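Local coordinates for BtGH115A (Bacteroides thetaiotaomicron, PDB 5BY3), which is a family GH115 4-O-methyl-alpha-glucuronidase, a glycoside hydrolase with specificity for decorated arabinogalactans, at residues L413-M418 with M448-N453. Sequence-based numbering, arbitrary orientation.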
loop_
_atom_site.group_PDB
_atom_site.type_symbol
_atom_site.label_atom_id
_atom_site.label_comp_id
_atom_site.label_asym_id
_atom_site.label_seq_id
_atom_site.Cartn_x
_atom_site.Cartn_y
_atom_site.Cartn_z
ATOM N N LEU A 413 4.247 -4.637 8.552
ATOM C CA LEU A 413 5.091 -3.473 8.353
ATOM C C LEU A 413 4.190 -2.322 7.896
ATOM O O LEU A 413 4.341 -1.173 8.366
ATOM C CB LEU A 413 6.253 -3.768 7.393
ATOM C CG LEU A 413 6.963 -2.569 6.716
ATOM C CD1 LEU A 413 7.819 -1.777 7.716
ATOM C CD2 LEU A 413 7.770 -3.022 5.503
ATOM N N ILE A 414 3.252 -2.637 7.006
ATOM C CA ILE A 414 2.285 -1.674 6.605
ATOM C C ILE A 414 1.611 -1.207 7.897
ATOM O O ILE A 414 1.632 0.002 8.187
ATOM C CB ILE A 414 1.297 -2.231 5.560
ATOM C CG1 ILE A 414 2.041 -2.585 4.272
ATOM C CG2 ILE A 414 0.127 -1.261 5.266
ATOM C CD1 ILE A 414 1.167 -3.463 3.389
ATOM N N TYR A 415 1.060 -2.152 8.675
ATOM C CA TYR A 415 0.406 -1.818 9.932
ATOM C C TYR A 415 1.230 -0.881 10.795
ATOM O O TYR A 415 0.744 0.215 11.120
ATOM C CB TYR A 415 0.061 -3.028 10.774
ATOM C CG TYR A 415 -0.610 -2.610 12.064
ATOM C CD1 TYR A 415 -1.870 -2.035 12.042
ATOM C CD2 TYR A 415 0.035 -2.739 13.312
ATOM C CE1 TYR A 415 -2.487 -1.586 13.208
ATOM C CE2 TYR A 415 -0.589 -2.323 14.509
ATOM C CZ TYR A 415 -1.854 -1.747 14.435
ATOM O OH TYR A 415 -2.520 -1.327 15.559
ATOM N N GLN A 416 2.456 -1.295 11.161
ATOM C CA GLN A 416 3.198 -0.520 12.137
ATOM C C GLN A 416 3.604 0.880 11.664
ATOM O O GLN A 416 3.653 1.805 12.473
ATOM C CB GLN A 416 4.338 -1.301 12.791
ATOM C CG GLN A 416 5.733 -1.118 12.204
ATOM C CD GLN A 416 6.501 0.130 12.647
ATOM O OE1 GLN A 416 6.448 0.589 13.793
ATOM N NE2 GLN A 416 7.254 0.662 11.719
ATOM N N GLN A 417 3.895 1.023 10.381
ATOM C CA GLN A 417 4.249 2.297 9.840
ATOM C C GLN A 417 3.044 3.219 9.779
ATOM O O GLN A 417 3.162 4.393 10.140
ATOM C CB GLN A 417 4.915 2.159 8.472
ATOM C CG GLN A 417 6.392 1.735 8.529
ATOM C CD GLN A 417 7.278 2.818 9.145
ATOM O OE1 GLN A 417 7.940 2.595 10.177
ATOM N NE2 GLN A 417 7.278 4.017 8.522
HETATM N N MSE A 418 1.897 2.681 9.365
HETATM C CA MSE A 418 0.718 3.504 9.082
HETATM C C MSE A 418 -0.011 3.849 10.356
HETATM O O MSE A 418 -0.579 4.933 10.461
HETATM C CB MSE A 418 -0.277 2.894 8.070
HETATM C CG MSE A 418 0.300 2.714 6.684
HETATM SE SE MSE A 418 1.008 4.368 5.898
HETATM C CE MSE A 418 -0.688 5.373 5.884
HETATM N N MSE A 448 -6.877 0.367 3.274
HETATM C CA MSE A 448 -8.143 1.106 3.135
HETATM C C MSE A 448 -8.984 0.963 4.364
HETATM O O MSE A 448 -9.673 1.925 4.729
HETATM C CB MSE A 448 -8.983 0.794 1.884
HETATM C CG MSE A 448 -8.298 1.196 0.580
HETATM SE SE MSE A 448 -7.712 3.084 0.506
HETATM C CE MSE A 448 -6.164 2.769 -0.638
ATOM N N ASP A 449 -8.931 -0.219 4.987
ATOM C CA ASP A 449 -9.516 -0.458 6.322
ATOM C C ASP A 449 -8.900 0.442 7.383
ATOM O O ASP A 449 -9.628 0.995 8.212
ATOM C CB ASP A 449 -9.376 -1.924 6.778
ATOM C CG ASP A 449 -10.360 -2.876 6.071
ATOM O OD1 ASP A 449 -11.323 -2.395 5.445
ATOM O OD2 ASP A 449 -10.163 -4.112 6.127
HETATM N N MSE A 450 -7.564 0.580 7.349
HETATM C CA MSE A 450 -6.845 1.422 8.302
HETATM C C MSE A 450 -7.381 2.820 8.209
HETATM O O MSE A 450 -7.793 3.386 9.212
HETATM C CB MSE A 450 -5.346 1.321 8.113
HETATM C CG MSE A 450 -4.926 0.102 8.915
HETATM SE SE MSE A 450 -3.034 -0.294 8.590
HETATM C CE MSE A 450 -2.513 0.857 10.112
ATOM N N ALA A 451 -7.486 3.307 6.983
ATOM C CA ALA A 451 -7.846 4.680 6.657
ATOM C C ALA A 451 -9.307 4.935 6.934
ATOM O O ALA A 451 -9.693 6.074 7.213
ATOM C CB ALA A 451 -7.518 4.982 5.194
ATOM N N TRP A 452 -10.115 3.877 6.867
ATOM C CA TRP A 452 -11.540 4.018 7.114
ATOM C C TRP A 452 -11.881 3.953 8.600
ATOM O O TRP A 452 -12.715 4.742 9.072
ATOM C CB TRP A 452 -12.378 3.037 6.298
ATOM C CG TRP A 452 -13.860 3.123 6.676
ATOM C CD1 TRP A 452 -14.528 2.287 7.501
ATOM C CD2 TRP A 452 -14.803 4.133 6.281
ATOM N NE1 TRP A 452 -15.832 2.674 7.616
ATOM C CE2 TRP A 452 -16.030 3.813 6.891
ATOM C CE3 TRP A 452 -14.721 5.284 5.478
ATOM C CZ2 TRP A 452 -17.185 4.610 6.752
ATOM C CZ3 TRP A 452 -15.886 6.072 5.306
ATOM C CH2 TRP A 452 -17.090 5.732 5.956
ATOM N N ASN A 453 -11.270 3.007 9.322
ATOM C CA ASN A 453 -11.504 2.823 10.755
ATOM C C ASN A 453 -10.299 2.189 11.387
ATOM O O ASN A 453 -10.226 0.966 11.492
ATOM C CB ASN A 453 -12.741 1.966 11.017
ATOM C CG ASN A 453 -13.201 1.992 12.483
ATOM O OD1 ASN A 453 -12.439 2.327 13.419
ATOM N ND2 ASN A 453 -14.467 1.646 12.689
#
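Selenomethionine Met450 reaches from helix 441-452 across to helix 411-423 and lays its end against Tyr415 and Met418. The two helices flank strand 429-433 in chain order and pack on the eight-stranded parallel sheet of the TIM-barrel-like GH115 domain, so this is a contact between consecutive outer helices of a beta/alpha barrel. Met450 supplies most of the buried surface, with Tyr415 and Met418 forming the seat for its methyl group. The Met450 chain is extended at chi2 (173°), which carries SE out to the neighbouring helix, and then bends at chi3 (91°). CE of Met450 comes to rest 3.5 Å from CD1 of Tyr415 and meets the ring obliquely. SE of Met450 lies 5.3 Å from the centroid of the Tyr415 ring, a Met-aromatic contact, and 4.0 Å from CA of Tyr415, so the selenium also rests against the helix backbone. The tyrosine side chain crosses that of Met450 at about a right angle; with CG anti to the backbone N (chi1 180°), its ring stands beside the incoming methyl group, while OH is hydrogen-bonded to OG of Ser458 in helix 454-459. Met418 meets the same methyl group through CB alone, 3.6 Å from CE of Met450, since its own chain leads away from Met450 and packs on Val390 and Tyr392 of strand 388-393. Trp430 of the intervening strand touches both Met418 and Met450. No hydrogen bond links the two segments; the side chains meet through apolar atoms, and CE of Met450 also sits 3.5 Å from the backbone O of Tyr415.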